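Local coordinates for protein alpha-fucosidase (Bifidobacterium bifidum, PDB 2EAB) that releases alpha-1,2-linked L-fucose from glycans by hydrolysis, this chain being the catalytic part of a longer, probably membrane-anchored protein, at residues Y331-G339 and W809-L817; N424-A435 and I766-D777. All blocks are in the same frame, centred on the assembly; numbering follows the deposited sequence.

Contact 1 of 2, residues Y331-G339 and W809-L817; sequences YDRVKIDLG and WAGGSVSGL
Strand 335-337 runs antiparallel to strand 812-817, with segment axes 4.8 Å apart, and four backbone hydrogen bonds join Lys335 to Ser815 and Asp337 to Ser813. The short strand is the outermost one of an antiparallel beta-sheet built mainly from the C-terminal domain of this family 95 glycoside hydrolase. It ties the chain leaving helix 316-331 to the C-terminal beta-sheet. The bond from Asp337 N to Ser813 O is nearly straight, 177° at the hydrogen. Ile336 and Val814 form the non-hydrogen-bonded pair between them. Their side chains share the face that rests on Leu780 of helix 767-780. With its CG2 anti to the backbone N, Val814 turns this methyl to Ile336 CB at 4.2 Å. At the far end Leu338 CD1 stands over the centre of the Trp809 six-membered ring, 3.6 Å from its centroid, in a CH-pi contact. Glu372 accepts from the indole NE1, and Tyr742 meets the ring with its plane steeply inclined. Replacing Trp809 by an alanine removes the indole, and Leu338 CD1 would probably be left without its aromatic face and Glu372 without this donor. Gly816, part of a G1 beta bulge facing Val825, brings its CA to 3.3 Å from Arg333 O. One water donates to Arg333 O at 2.8 Å and is hydrogen-bonded to Ser815 OG at 2.7 Å.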
ATOM      1  N   TYR A 331     -12.400   7.496   8.989  1.00  8.39           N
ATOM      2  CA  TYR A 331     -11.699   8.706   8.580  1.00  8.57           C
ATOM      3  C   TYR A 331     -11.417   9.642   9.753  1.00  8.59           C
ATOM      4  O   TYR A 331     -10.341  10.220   9.840  1.00  8.51           O
ATOM      5  CB  TYR A 331     -12.464   9.442   7.475  1.00  8.85           C
ATOM      6  CG  TYR A 331     -11.721  10.649   6.955  1.00  8.82           C
ATOM      7  CD1 TYR A 331     -10.764  10.526   5.942  1.00  9.20           C
ATOM      8  CD2 TYR A 331     -11.952  11.915   7.496  1.00  9.48           C
ATOM      9  CE1 TYR A 331     -10.067  11.628   5.479  1.00  9.20           C
ATOM     10  CE2 TYR A 331     -11.263  13.025   7.036  1.00  9.04           C
ATOM     11  CZ  TYR A 331     -10.323  12.879   6.024  1.00  9.25           C
ATOM     12  OH  TYR A 331      -9.622  13.965   5.555  1.00  9.71           O
ATOM     13  N   ASP A 332     -12.392   9.794  10.648  1.00  8.53           N
ATOM     14  CA  ASP A 332     -12.259  10.771  11.727  1.00  8.99           C
ATOM     15  C   ASP A 332     -11.418  10.301  12.920  1.00  8.75           C
ATOM     16  O   ASP A 332     -11.273  11.037  13.898  1.00  9.23           O
ATOM     17  CB  ASP A 332     -13.635  11.293  12.166  1.00  9.66           C
ATOM     18  CG  ASP A 332     -14.248  12.254  11.152  1.00 11.01           C
ATOM     19  OD1 ASP A 332     -13.490  12.925  10.416  1.00 12.87           O
ATOM     20  OD2 ASP A 332     -15.495  12.351  11.108  1.00 14.12           O
ATOM     21  N   ARG A 333     -10.832   9.105  12.831  1.00  8.72           N
ATOM     22  CA  ARG A 333      -9.981   8.589  13.911  1.00  8.79           C
ATOM     23  C   ARG A 333      -8.724   9.426  14.117  1.00  8.79           C
ATOM     24  O   ARG A 333      -8.207   9.505  15.232  1.00  8.84           O
ATOM     25  CB  ARG A 333      -9.576   7.144  13.641  1.00  8.80           C
ATOM     26  CG  ARG A 333     -10.709   6.151  13.739  1.00  8.92           C
ATOM     27  CD  ARG A 333     -10.240   4.800  13.269  1.00  9.15           C
ATOM     28  NE  ARG A 333     -11.300   3.800  13.308  1.00  9.65           N
ATOM     29  CZ  ARG A 333     -11.147   2.540  12.917  1.00 10.39           C
ATOM     30  NH1 ARG A 333      -9.976   2.114  12.458  1.00 10.03           N
ATOM     31  NH2 ARG A 333     -12.167   1.695  12.986  1.00 11.61           N
ATOM     32  N   VAL A 334      -8.235  10.032  13.038  1.00  8.67           N
ATOM     33  CA  VAL A 334      -7.019  10.824  13.072  1.00  8.89           C
ATOM     34  C   VAL A 334      -7.350  12.275  12.762  1.00  9.00           C
ATOM     35  O   VAL A 334      -8.071  12.569  11.808  1.00  9.17           O
ATOM     36  CB  VAL A 334      -5.957  10.287  12.067  1.00  8.74           C
ATOM     37  CG1 VAL A 334      -4.755  11.226  11.976  1.00  9.59           C
ATOM     38  CG2 VAL A 334      -5.501   8.893  12.467  1.00  8.95           C
ATOM     39  N   LYS A 335      -6.820  13.178  13.579  1.00  9.17           N
ATOM     40  CA  LYS A 335      -6.903  14.607  13.311  1.00  9.74           C
ATOM     41  C   LYS A 335      -5.506  15.190  13.377  1.00  9.71           C
ATOM     42  O   LYS A 335      -4.685  14.757  14.187  1.00  9.56           O
ATOM     43  CB  LYS A 335      -7.819  15.301  14.322  1.00 10.12           C
ATOM     44  CG  LYS A 335      -9.266  14.825  14.287  1.00 11.96           C
ATOM     45  CD  LYS A 335      -9.955  15.283  13.006  1.00 14.53           C
ATOM     46  CE  LYS A 335     -11.241  14.526  12.751  1.00 16.26           C
ATOM     47  NZ  LYS A 335     -11.952  15.086  11.565  1.00 17.90           N
ATOM     48  N   ILE A 336      -5.231  16.164  12.520  1.00  9.77           N
ATOM     49  CA  ILE A 336      -3.922  16.793  12.485  1.00 10.59           C
ATOM     50  C   ILE A 336      -4.074  18.291  12.235  1.00 10.61           C
ATOM     51  O   ILE A 336      -4.773  18.709  11.304  1.00 10.63           O
ATOM     52  CB  ILE A 336      -2.964  16.109  11.458  1.00 10.36           C
ATOM     53  CG1 ILE A 336      -1.557  16.715  11.544  1.00 11.29           C
ATOM     54  CG2 ILE A 336      -3.537  16.150  10.028  1.00 11.08           C
ATOM     55  CD1 ILE A 336      -0.486  15.913  10.824  1.00 11.63           C
ATOM     56  N   ASP A 337      -3.446  19.084  13.097  1.00 11.00           N
ATOM     57  CA  ASP A 337      -3.496  20.539  12.991  1.00 11.80           C
ATOM     58  C   ASP A 337      -2.089  21.107  12.968  1.00 11.63           C
ATOM     59  O   ASP A 337      -1.391  21.121  13.987  1.00 11.60           O
ATOM     60  CB  ASP A 337      -4.306  21.156  14.142  1.00 12.64           C
ATOM     61  CG  ASP A 337      -4.649  22.630  13.909  1.00 14.90           C
ATOM     62  OD1 ASP A 337      -4.163  23.238  12.929  1.00 16.92           O
ATOM     63  OD2 ASP A 337      -5.418  23.182  14.722  1.00 18.61           O
ATOM     64  N   LEU A 338      -1.682  21.568  11.792  1.00 11.69           N
ATOM     65  CA  LEU A 338      -0.388  22.206  11.616  1.00 11.97           C
ATOM     66  C   LEU A 338      -0.531  23.696  11.315  1.00 11.97           C
ATOM     67  O   LEU A 338       0.445  24.354  10.956  1.00 12.66           O
ATOM     68  CB  LEU A 338       0.402  21.517  10.499  1.00 11.96           C
ATOM     69  CG  LEU A 338       0.717  20.030  10.660  1.00 11.92           C
ATOM     70  CD1 LEU A 338       1.520  19.550   9.463  1.00 12.52           C
ATOM     71  CD2 LEU A 338       1.462  19.751  11.966  1.00 13.04           C
ATOM     72  N   GLY A 339      -1.746  24.215  11.469  1.00 11.88           N
ATOM     73  CA  GLY A 339      -2.032  25.623  11.186  1.00 11.91           C
ATOM     74  C   GLY A 339      -2.558  25.856   9.784  1.00 11.72           C
ATOM     75  O   GLY A 339      -2.501  26.980   9.271  1.00 12.15           O
ATOM     76  N   TRP A 809       7.505  22.923  11.236  1.00 11.64           N
ATOM     77  CA  TRP A 809       6.277  22.753  12.005  1.00 11.30           C
ATOM     78  C   TRP A 809       6.561  23.051  13.478  1.00 11.25           C
ATOM     79  O   TRP A 809       6.659  22.142  14.302  1.00 11.31           O
ATOM     80  CB  TRP A 809       5.713  21.335  11.841  1.00 11.00           C
ATOM     81  CG  TRP A 809       5.437  20.892  10.421  1.00 10.70           C
ATOM     82  CD1 TRP A 809       5.317  21.681   9.305  1.00 10.83           C
ATOM     83  CD2 TRP A 809       5.198  19.552   9.988  1.00 10.43           C
ATOM     84  NE1 TRP A 809       5.042  20.904   8.200  1.00 10.67           N
ATOM     85  CE2 TRP A 809       4.962  19.593   8.594  1.00 10.24           C
ATOM     86  CE3 TRP A 809       5.159  18.316  10.645  1.00 10.54           C
ATOM     87  CZ2 TRP A 809       4.698  18.441   7.845  1.00 10.59           C
ATOM     88  CZ3 TRP A 809       4.901  17.172   9.900  1.00 10.74           C
ATOM     89  CH2 TRP A 809       4.671  17.245   8.514  1.00 10.88           C
ATOM     90  N   ALA A 810       6.692  24.338  13.799  1.00 11.67           N
ATOM     91  CA  ALA A 810       7.091  24.774  15.141  1.00 11.63           C
ATOM     92  C   ALA A 810       6.069  24.404  16.213  1.00 11.45           C
ATOM     93  O   ALA A 810       6.426  24.095  17.351  1.00 11.29           O
ATOM     94  CB  ALA A 810       7.351  26.278  15.153  1.00 12.20           C
ATOM     95  N   GLY A 811       4.798  24.441  15.835  1.00 11.18           N
ATOM     96  CA  GLY A 811       3.707  24.101  16.735  1.00 11.15           C
ATOM     97  C   GLY A 811       2.639  23.319  16.004  1.00 10.86           C
ATOM     98  O   GLY A 811       2.496  23.422  14.786  1.00 11.18           O
ATOM     99  N   GLY A 812       1.884  22.529  16.752  1.00 10.41           N
ATOM    100  CA  GLY A 812       0.822  21.744  16.156  1.00 10.30           C
ATOM    101  C   GLY A 812       0.290  20.697  17.099  1.00  9.96           C
ATOM    102  O   GLY A 812       0.690  20.623  18.267  1.00  9.56           O
ATOM    103  N   SER A 813      -0.630  19.893  16.587  1.00  9.90           N
ATOM    104  CA  SER A 813      -1.154  18.764  17.325  1.00 10.39           C
ATOM    105  C   SER A 813      -1.580  17.677  16.360  1.00  9.99           C
ATOM    106  O   SER A 813      -1.884  17.939  15.190  1.00 10.48           O
ATOM    107  CB  SER A 813      -2.321  19.177  18.230  1.00 10.80           C
ATOM    108  OG  SER A 813      -3.419  19.621  17.468  1.00 13.29           O
ATOM    109  N   VAL A 814      -1.575  16.450  16.863  1.00  9.76           N
ATOM    110  CA  VAL A 814      -2.086  15.296  16.144  1.00  9.52           C
ATOM    111  C   VAL A 814      -2.777  14.399  17.166  1.00  9.38           C
ATOM    112  O   VAL A 814      -2.371  14.352  18.334  1.00  9.35           O
ATOM    113  CB  VAL A 814      -0.951  14.553  15.377  1.00  9.58           C
ATOM    114  CG1 VAL A 814       0.065  13.926  16.336  1.00 10.35           C
ATOM    115  CG2 VAL A 814      -1.519  13.504  14.415  1.00  9.98           C
ATOM    116  N   SER A 815      -3.833  13.719  16.738  1.00  8.97           N
ATOM    117  CA  SER A 815      -4.523  12.781  17.601  1.00  8.93           C
ATOM    118  C   SER A 815      -4.899  11.549  16.807  1.00  8.27           C
ATOM    119  O   SER A 815      -5.179  11.632  15.605  1.00  8.05           O
ATOM    120  CB  SER A 815      -5.764  13.422  18.233  1.00  9.45           C
ATOM    121  OG  SER A 815      -6.701  13.819  17.251  1.00 10.75           O
ATOM    122  N   GLY A 816      -4.884  10.403  17.478  1.00  7.84           N
ATOM    123  CA  GLY A 816      -5.398   9.180  16.888  1.00  7.73           C
ATOM    124  C   GLY A 816      -4.405   8.295  16.162  1.00  7.55           C
ATOM    125  O   GLY A 816      -4.814   7.317  15.540  1.00  7.47           O
ATOM    126  N   LEU A 817      -3.115   8.621  16.216  1.00  7.19           N
ATOM    127  CA  LEU A 817      -2.106   7.714  15.662  1.00  7.33           C
ATOM    128  C   LEU A 817      -2.012   6.470  16.533  1.00  7.18           C
ATOM    129  O   LEU A 817      -2.461   6.485  17.683  1.00  7.73           O
ATOM    130  CB  LEU A 817      -0.745   8.399  15.556  1.00  7.55           C
ATOM    131  CG  LEU A 817      -0.697   9.675  14.715  1.00  7.74           C
ATOM    132  CD1 LEU A 817       0.734  10.172  14.604  1.00  9.34           C
ATOM    133  CD2 LEU A 817      -1.300   9.473  13.320  1.00  8.89           C
TER
HETATM  134  O   HOH W   1      -8.371  11.806  16.788  1.00 14.17           O
HETATM  135  O   HOH W   2      -3.640  22.307  17.469  1.00 32.10           O
HETATM  136  O   HOH W   3       2.949  23.835  12.004  1.00 13.01           O

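Contact 2 of 2, residues N424-A435 and I766-D777; sequences NLQMNYWPTYSA and IDGNFGNTSGVD
Ser434 turns its OG between its own backbone N and carbonyl carbon (chi1 65°), while Asp777 holds CG anti to its carbonyl carbon, and the two groups meet. Ser434 OG donates to the anti lone pair of Asp777 OD2 at 2.6 Å. The other carboxylate oxygen, OD1, is bonded to the hydroxyl of Tyr376, so both oxygens of this buried acid have a partner. One water donates to Ser434 OG and to Ser774 OG, the latter at 2.9 Å. Ser774 OG also bonds to Asn730 of helix 722-734. Pro431 lies against the middle of helix 767-777. Its CG comes 3.3 Å from Phe770 O, and its CB packs on Thr773 CG2 at 3.6 Å. The hydroxyl of Thr773 bonds instead to Tyr376 O. Both segments belong to the helical catalytic domain of family 95, whose fold is an (alpha/alpha)6 barrel. Here the short helix 424-428 crosses helix 767-777 at 47°, with segment axes 8.2 Å apart. Gly771 lets Met427 in close: the methionine CG is 3.7 Å from Gly771 CA, and a CB at that position would clash with SD. Asn428 meets the Phe770 ring obliquely, its amide plane 66° from the ring plane. Its OD1 is 3.4 Å from Phe770 CD2, and its ND2 bonds to Asn396 O. The backbone O of Asn428 lies over one face of the same ring, offset toward the rim. The side chain of Phe770 lies about 4 Å from that of Ser386, a calcium ligand.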
ATOM      1  N   ASN A 424       6.176  -1.836  -3.753  1.00  5.57           N
ATOM      2  CA  ASN A 424       4.968  -1.059  -4.016  1.00  5.61           C
ATOM      3  C   ASN A 424       3.788  -1.494  -3.162  1.00  5.43           C
ATOM      4  O   ASN A 424       3.174  -0.672  -2.482  1.00  5.37           O
ATOM      5  CB  ASN A 424       4.591  -1.107  -5.495  1.00  6.11           C
ATOM      6  CG  ASN A 424       5.729  -0.692  -6.401  1.00  6.29           C
ATOM      7  OD1 ASN A 424       5.878   0.489  -6.746  1.00  9.35           O
ATOM      8  ND2 ASN A 424       6.556  -1.643  -6.769  1.00  6.03           N
ATOM      9  N   LEU A 425       3.489  -2.788  -3.179  1.00  5.54           N
ATOM     10  CA  LEU A 425       2.409  -3.310  -2.351  1.00  5.70           C
ATOM     11  C   LEU A 425       2.713  -3.103  -0.866  1.00  5.62           C
ATOM     12  O   LEU A 425       1.817  -2.793  -0.074  1.00  5.79           O
ATOM     13  CB  LEU A 425       2.147  -4.785  -2.666  1.00  5.59           C
ATOM     14  CG  LEU A 425       0.941  -5.415  -1.966  1.00  5.83           C
ATOM     15  CD1 LEU A 425      -0.360  -4.710  -2.341  1.00  6.55           C
ATOM     16  CD2 LEU A 425       0.860  -6.903  -2.257  1.00  6.21           C
ATOM     17  N   GLN A 426       3.983  -3.266  -0.500  1.00  5.51           N
ATOM     18  CA  GLN A 426       4.433  -2.976   0.856  1.00  5.42           C
ATOM     19  C   GLN A 426       4.078  -1.540   1.238  1.00  5.71           C
ATOM     20  O   GLN A 426       3.514  -1.296   2.307  1.00  5.62           O
ATOM     21  CB  GLN A 426       5.943  -3.189   0.981  1.00  5.93           C
ATOM     22  CG  GLN A 426       6.391  -4.652   0.991  1.00  5.58           C
ATOM     23  CD  GLN A 426       6.523  -5.293  -0.387  1.00  5.06           C
ATOM     24  OE1 GLN A 426       6.317  -4.654  -1.429  1.00  5.75           O
ATOM     25  NE2 GLN A 426       6.884  -6.573  -0.392  1.00  5.62           N
ATOM     26  N   MET A 427       4.413  -0.594   0.362  1.00  5.55           N
ATOM     27  CA  MET A 427       4.151   0.821   0.609  1.00  5.58           C
ATOM     28  C   MET A 427       2.661   1.120   0.783  1.00  5.64           C
ATOM     29  O   MET A 427       2.284   1.934   1.631  1.00  5.85           O
ATOM     30  CB  MET A 427       4.752   1.677  -0.503  1.00  5.64           C
ATOM     31  CG  MET A 427       4.748   3.159  -0.182  1.00  5.94           C
ATOM     32  SD  MET A 427       5.639   4.174  -1.359  1.00  6.20           S
ATOM     33  CE  MET A 427       7.264   3.402  -1.329  1.00  8.62           C
ATOM     34  N   ASN A 428       1.822   0.449  -0.005  1.00  5.57           N
ATOM     35  CA  ASN A 428       0.374   0.592   0.128  1.00  5.90           C
ATOM     36  C   ASN A 428      -0.098   0.300   1.547  1.00  5.97           C
ATOM     37  O   ASN A 428      -1.124   0.828   1.979  1.00  6.92           O
ATOM     38  CB  ASN A 428      -0.364  -0.358  -0.816  1.00  6.01           C
ATOM     39  CG  ASN A 428      -0.317   0.075  -2.270  1.00  5.24           C
ATOM     40  OD1 ASN A 428       0.441   0.961  -2.659  1.00  5.67           O
ATOM     41  ND2 ASN A 428      -1.122  -0.589  -3.091  1.00  6.54           N
ATOM     42  N   TYR A 429       0.635  -0.571   2.239  1.00  6.03           N
ATOM     43  CA  TYR A 429       0.294  -0.974   3.601  1.00  6.10           C
ATOM     44  C   TYR A 429       1.307  -0.524   4.649  1.00  6.61           C
ATOM     45  O   TYR A 429       1.477  -1.174   5.690  1.00  7.51           O
ATOM     46  CB  TYR A 429      -0.028  -2.484   3.663  1.00  6.35           C
ATOM     47  CG  TYR A 429      -1.298  -2.770   2.899  1.00  6.12           C
ATOM     48  CD1 TYR A 429      -2.539  -2.683   3.529  1.00  6.34           C
ATOM     49  CD2 TYR A 429      -1.270  -3.050   1.534  1.00  6.10           C
ATOM     50  CE1 TYR A 429      -3.717  -2.894   2.821  1.00  6.40           C
ATOM     51  CE2 TYR A 429      -2.441  -3.264   0.822  1.00  6.09           C
ATOM     52  CZ  TYR A 429      -3.658  -3.183   1.469  1.00  6.31           C
ATOM     53  OH  TYR A 429      -4.809  -3.391   0.747  1.00  6.29           O
ATOM     54  N   TRP A 430       1.977   0.596   4.374  1.00  6.05           N
ATOM     55  CA  TRP A 430       2.799   1.256   5.389  1.00  6.35           C
ATOM     56  C   TRP A 430       2.057   2.183   6.357  1.00  6.14           C
ATOM     57  O   TRP A 430       2.432   2.224   7.522  1.00  6.64           O
ATOM     58  CB  TRP A 430       3.977   2.014   4.777  1.00  6.96           C
ATOM     59  CG  TRP A 430       5.094   1.142   4.289  1.00  7.57           C
ATOM     60  CD1 TRP A 430       5.293  -0.186   4.550  1.00  8.37           C
ATOM     61  CD2 TRP A 430       6.189   1.557   3.467  1.00  8.03           C
ATOM     62  NE1 TRP A 430       6.435  -0.629   3.913  1.00  8.11           N
ATOM     63  CE2 TRP A 430       7.004   0.424   3.244  1.00  8.55           C
ATOM     64  CE3 TRP A 430       6.559   2.780   2.892  1.00  9.15           C
ATOM     65  CZ2 TRP A 430       8.169   0.481   2.461  1.00  9.03           C
ATOM     66  CZ3 TRP A 430       7.714   2.832   2.114  1.00  9.83           C
ATOM     67  CH2 TRP A 430       8.503   1.691   1.912  1.00  9.38           C
ATOM     68  N   PRO A 431       1.056   2.969   5.897  1.00  6.17           N
ATOM     69  CA  PRO A 431       0.366   3.822   6.885  1.00  6.45           C
ATOM     70  C   PRO A 431      -0.826   3.159   7.562  1.00  6.32           C
ATOM     71  O   PRO A 431      -1.458   3.765   8.424  1.00  6.43           O
ATOM     72  CB  PRO A 431      -0.138   4.984   6.033  1.00  6.65           C
ATOM     73  CG  PRO A 431      -0.439   4.348   4.707  1.00  6.81           C
ATOM     74  CD  PRO A 431       0.559   3.216   4.528  1.00  6.61           C
ATOM     75  N   THR A 432      -1.133   1.931   7.178  1.00  6.35           N
ATOM     76  CA  THR A 432      -2.413   1.334   7.523  1.00  6.23           C
ATOM     77  C   THR A 432      -2.627   1.199   9.027  1.00  6.13           C
ATOM     78  O   THR A 432      -3.739   1.385   9.514  1.00  6.29           O
ATOM     79  CB  THR A 432      -2.551  -0.033   6.840  1.00  6.38           C
ATOM     80  OG1 THR A 432      -2.084   0.073   5.487  1.00  6.42           O
ATOM     81  CG2 THR A 432      -3.999  -0.513   6.850  1.00  7.19           C
ATOM     82  N   TYR A 433      -1.564   0.874   9.753  1.00  5.89           N
ATOM     83  CA  TYR A 433      -1.679   0.695  11.193  1.00  5.99           C
ATOM     84  C   TYR A 433      -1.416   1.981  11.971  1.00  5.89           C
ATOM     85  O   TYR A 433      -2.197   2.349  12.854  1.00  6.03           O
ATOM     86  CB  TYR A 433      -0.749  -0.421  11.662  1.00  6.19           C
ATOM     87  CG  TYR A 433      -0.846  -1.672  10.825  1.00  6.21           C
ATOM     88  CD1 TYR A 433      -1.956  -2.507  10.922  1.00  6.41           C
ATOM     89  CD2 TYR A 433       0.166  -2.011   9.922  1.00  6.42           C
ATOM     90  CE1 TYR A 433      -2.056  -3.648  10.150  1.00  7.17           C
ATOM     91  CE2 TYR A 433       0.079  -3.157   9.144  1.00  6.28           C
ATOM     92  CZ  TYR A 433      -1.031  -3.972   9.272  1.00  6.42           C
ATOM     93  OH  TYR A 433      -1.129  -5.116   8.517  1.00  6.95           O
ATOM     94  N   SER A 434      -0.327   2.669  11.637  1.00  5.97           N
ATOM     95  CA  SER A 434       0.052   3.882  12.362  1.00  6.15           C
ATOM     96  C   SER A 434      -0.994   4.984  12.202  1.00  6.16           C
ATOM     97  O   SER A 434      -1.202   5.783  13.124  1.00  6.41           O
ATOM     98  CB  SER A 434       1.441   4.367  11.939  1.00  6.30           C
ATOM     99  OG  SER A 434       1.446   4.767  10.580  1.00  6.79           O
ATOM    100  N   ALA A 435      -1.664   5.008  11.048  1.00  5.87           N
ATOM    101  CA  ALA A 435      -2.734   5.975  10.811  1.00  6.13           C
ATOM    102  C   ALA A 435      -4.123   5.446  11.192  1.00  6.22           C
ATOM    103  O   ALA A 435      -5.138   5.978  10.739  1.00  6.26           O
ATOM    104  CB  ALA A 435      -2.704   6.481   9.366  1.00  6.48           C
ATOM    105  N   ILE A 766      -0.280   4.814  -6.925  1.00  5.65           N
ATOM    106  CA  ILE A 766      -0.842   5.151  -5.616  1.00  5.78           C
ATOM    107  C   ILE A 766       0.145   4.947  -4.462  1.00  5.59           C
ATOM    108  O   ILE A 766      -0.014   5.533  -3.380  1.00  6.00           O
ATOM    109  CB  ILE A 766      -2.155   4.374  -5.370  1.00  5.66           C
ATOM    110  CG1 ILE A 766      -3.059   5.118  -4.381  1.00  6.43           C
ATOM    111  CG2 ILE A 766      -1.877   2.921  -4.964  1.00  5.79           C
ATOM    112  CD1 ILE A 766      -4.492   4.609  -4.354  1.00  6.83           C
ATOM    113  N   ASP A 767       1.172   4.130  -4.697  1.00  5.61           N
ATOM    114  CA  ASP A 767       2.150   3.816  -3.659  1.00  6.00           C
ATOM    115  C   ASP A 767       2.619   5.055  -2.897  1.00  5.98           C
ATOM    116  O   ASP A 767       2.538   5.099  -1.663  1.00  5.95           O
ATOM    117  CB  ASP A 767       3.338   2.994  -4.200  1.00  6.38           C
ATOM    118  CG  ASP A 767       3.871   3.489  -5.547  1.00  6.49           C
ATOM    119  OD1 ASP A 767       4.002   4.708  -5.779  1.00  6.69           O
ATOM    120  OD2 ASP A 767       4.200   2.621  -6.383  1.00  7.95           O
ATOM    121  N   GLY A 768       3.057   6.077  -3.631  1.00  6.24           N
ATOM    122  CA  GLY A 768       3.565   7.305  -3.020  1.00  6.42           C
ATOM    123  C   GLY A 768       2.545   8.089  -2.217  1.00  6.33           C
ATOM    124  O   GLY A 768       2.920   8.818  -1.301  1.00  6.34           O
ATOM    125  N   ASN A 769       1.262   7.952  -2.544  1.00  6.24           N
ATOM    126  CA  ASN A 769       0.209   8.543  -1.712  1.00  6.41           C
ATOM    127  C   ASN A 769       0.222   7.916  -0.320  1.00  6.29           C
ATOM    128  O   ASN A 769       0.198   8.615   0.705  1.00  6.35           O
ATOM    129  CB  ASN A 769      -1.176   8.360  -2.339  1.00  6.48           C
ATOM    130  CG  ASN A 769      -1.452   9.334  -3.467  1.00  6.36           C
ATOM    131  OD1 ASN A 769      -1.574   8.935  -4.625  1.00  6.55           O
ATOM    132  ND2 ASN A 769      -1.558  10.621  -3.136  1.00  7.04           N
ATOM    133  N   PHE A 770       0.276   6.589  -0.290  1.00  6.50           N
ATOM    134  CA  PHE A 770       0.335   5.865   0.970  1.00  6.42           C
ATOM    135  C   PHE A 770       1.671   6.080   1.685  1.00  6.30           C
ATOM    136  O   PHE A 770       1.717   6.183   2.917  1.00  6.11           O
ATOM    137  CB  PHE A 770       0.061   4.379   0.731  1.00  6.62           C
ATOM    138  CG  PHE A 770      -1.303   4.089   0.149  1.00  6.24           C
ATOM    139  CD1 PHE A 770      -2.457   4.584   0.751  1.00  7.32           C
ATOM    140  CD2 PHE A 770      -1.433   3.296  -0.986  1.00  6.78           C
ATOM    141  CE1 PHE A 770      -3.710   4.301   0.233  1.00  7.55           C
ATOM    142  CE2 PHE A 770      -2.685   2.993  -1.501  1.00  7.42           C
ATOM    143  CZ  PHE A 770      -3.826   3.507  -0.901  1.00  7.71           C
ATOM    144  N   GLY A 771       2.747   6.180   0.911  1.00  6.25           N
ATOM    145  CA  GLY A 771       4.075   6.443   1.461  1.00  6.52           C
ATOM    146  C   GLY A 771       4.165   7.793   2.145  1.00  6.42           C
ATOM    147  O   GLY A 771       4.826   7.933   3.174  1.00  6.29           O
ATOM    148  N   ASN A 772       3.489   8.789   1.581  1.00  6.19           N
ATOM    149  CA  ASN A 772       3.438  10.117   2.186  1.00  6.47           C
ATOM    150  C   ASN A 772       2.793  10.067   3.576  1.00  6.35           C
ATOM    151  O   ASN A 772       3.363  10.552   4.558  1.00  6.48           O
ATOM    152  CB  ASN A 772       2.701  11.096   1.265  1.00  6.81           C
ATOM    153  CG  ASN A 772       2.580  12.471   1.867  1.00  7.16           C
ATOM    154  OD1 ASN A 772       1.759  12.692   2.757  1.00  7.68           O
ATOM    155  ND2 ASN A 772       3.400  13.403   1.393  1.00  7.77           N
ATOM    156  N   THR A 773       1.615   9.460   3.658  1.00  6.72           N
ATOM    157  CA  THR A 773       0.894   9.337   4.927  1.00  6.83           C
ATOM    158  C   THR A 773       1.764   8.627   5.958  1.00  6.07           C
ATOM    159  O   THR A 773       1.877   9.074   7.102  1.00  6.11           O
ATOM    160  CB  THR A 773      -0.434   8.595   4.721  1.00  6.85           C
ATOM    161  OG1 THR A 773      -1.216   9.323   3.768  1.00  7.11           O
ATOM    162  CG2 THR A 773      -1.219   8.468   6.022  1.00  7.62           C
ATOM    163  N   SER A 774       2.409   7.538   5.548  1.00  5.85           N
ATOM    164  CA  SER A 774       3.286   6.809   6.451  1.00  6.23           C
ATOM    165  C   SER A 774       4.449   7.677   6.912  1.00  6.38           C
ATOM    166  O   SER A 774       4.799   7.672   8.093  1.00  6.23           O
ATOM    167  CB  SER A 774       3.822   5.544   5.788  1.00  6.66           C
ATOM    168  OG  SER A 774       4.715   4.869   6.656  1.00  7.17           O
ATOM    169  N   GLY A 775       5.043   8.422   5.983  1.00  6.43           N
ATOM    170  CA  GLY A 775       6.206   9.249   6.294  1.00  6.50           C
ATOM    171  C   GLY A 775       5.901  10.334   7.310  1.00  6.47           C
ATOM    172  O   GLY A 775       6.678  10.579   8.233  1.00  6.81           O
ATOM    173  N   VAL A 776       4.756  10.986   7.148  1.00  6.40           N
ATOM    174  CA  VAL A 776       4.305  11.969   8.127  1.00  7.01           C
ATOM    175  C   VAL A 776       4.091  11.303   9.491  1.00  6.96           C
ATOM    176  O   VAL A 776       4.533  11.829  10.519  1.00  7.03           O
ATOM    177  CB  VAL A 776       3.040  12.711   7.653  1.00  7.17           C
ATOM    178  CG1 VAL A 776       2.503  13.621   8.747  1.00  7.88           C
ATOM    179  CG2 VAL A 776       3.344  13.522   6.397  1.00  7.88           C
ATOM    180  N   ASP A 777       3.440  10.142   9.505  1.00  6.74           N
ATOM    181  CA  ASP A 777       3.283   9.397  10.752  1.00  7.06           C
ATOM    182  C   ASP A 777       4.630   9.164  11.425  1.00  6.76           C
ATOM    183  O   ASP A 777       4.763   9.406  12.621  1.00  6.80           O
ATOM    184  CB  ASP A 777       2.585   8.054  10.528  1.00  6.97           C
ATOM    185  CG  ASP A 777       1.083   8.187  10.340  1.00  7.11           C
ATOM    186  OD1 ASP A 777       0.566   9.318  10.369  1.00  7.24           O
ATOM    187  OD2 ASP A 777       0.409   7.143  10.161  1.00  8.10           O
TER
HETATM  188  O   HOH W   4       3.873   4.661   9.460  1.00  8.03           O

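The centres of the two contacts lie about 17 Å apart. Contact 2 is wholly buried near the middle of the chain. Contact 1 is only partly buried and sits farther out. Helix 767-780 serves both, since its last turn lies against the apolar face of the contact 1 strands. They touch directly where Val334 CG2 meets Ala435 O at 3.4 Å and where Leu817 CB meets Ser434 O. Contact 1 is held mainly by regular backbone bonds, with waters at its polar margin. Contact 2 has no direct backbone bond between its segments and relies on close side-chain packing and a serine-carboxylate bond.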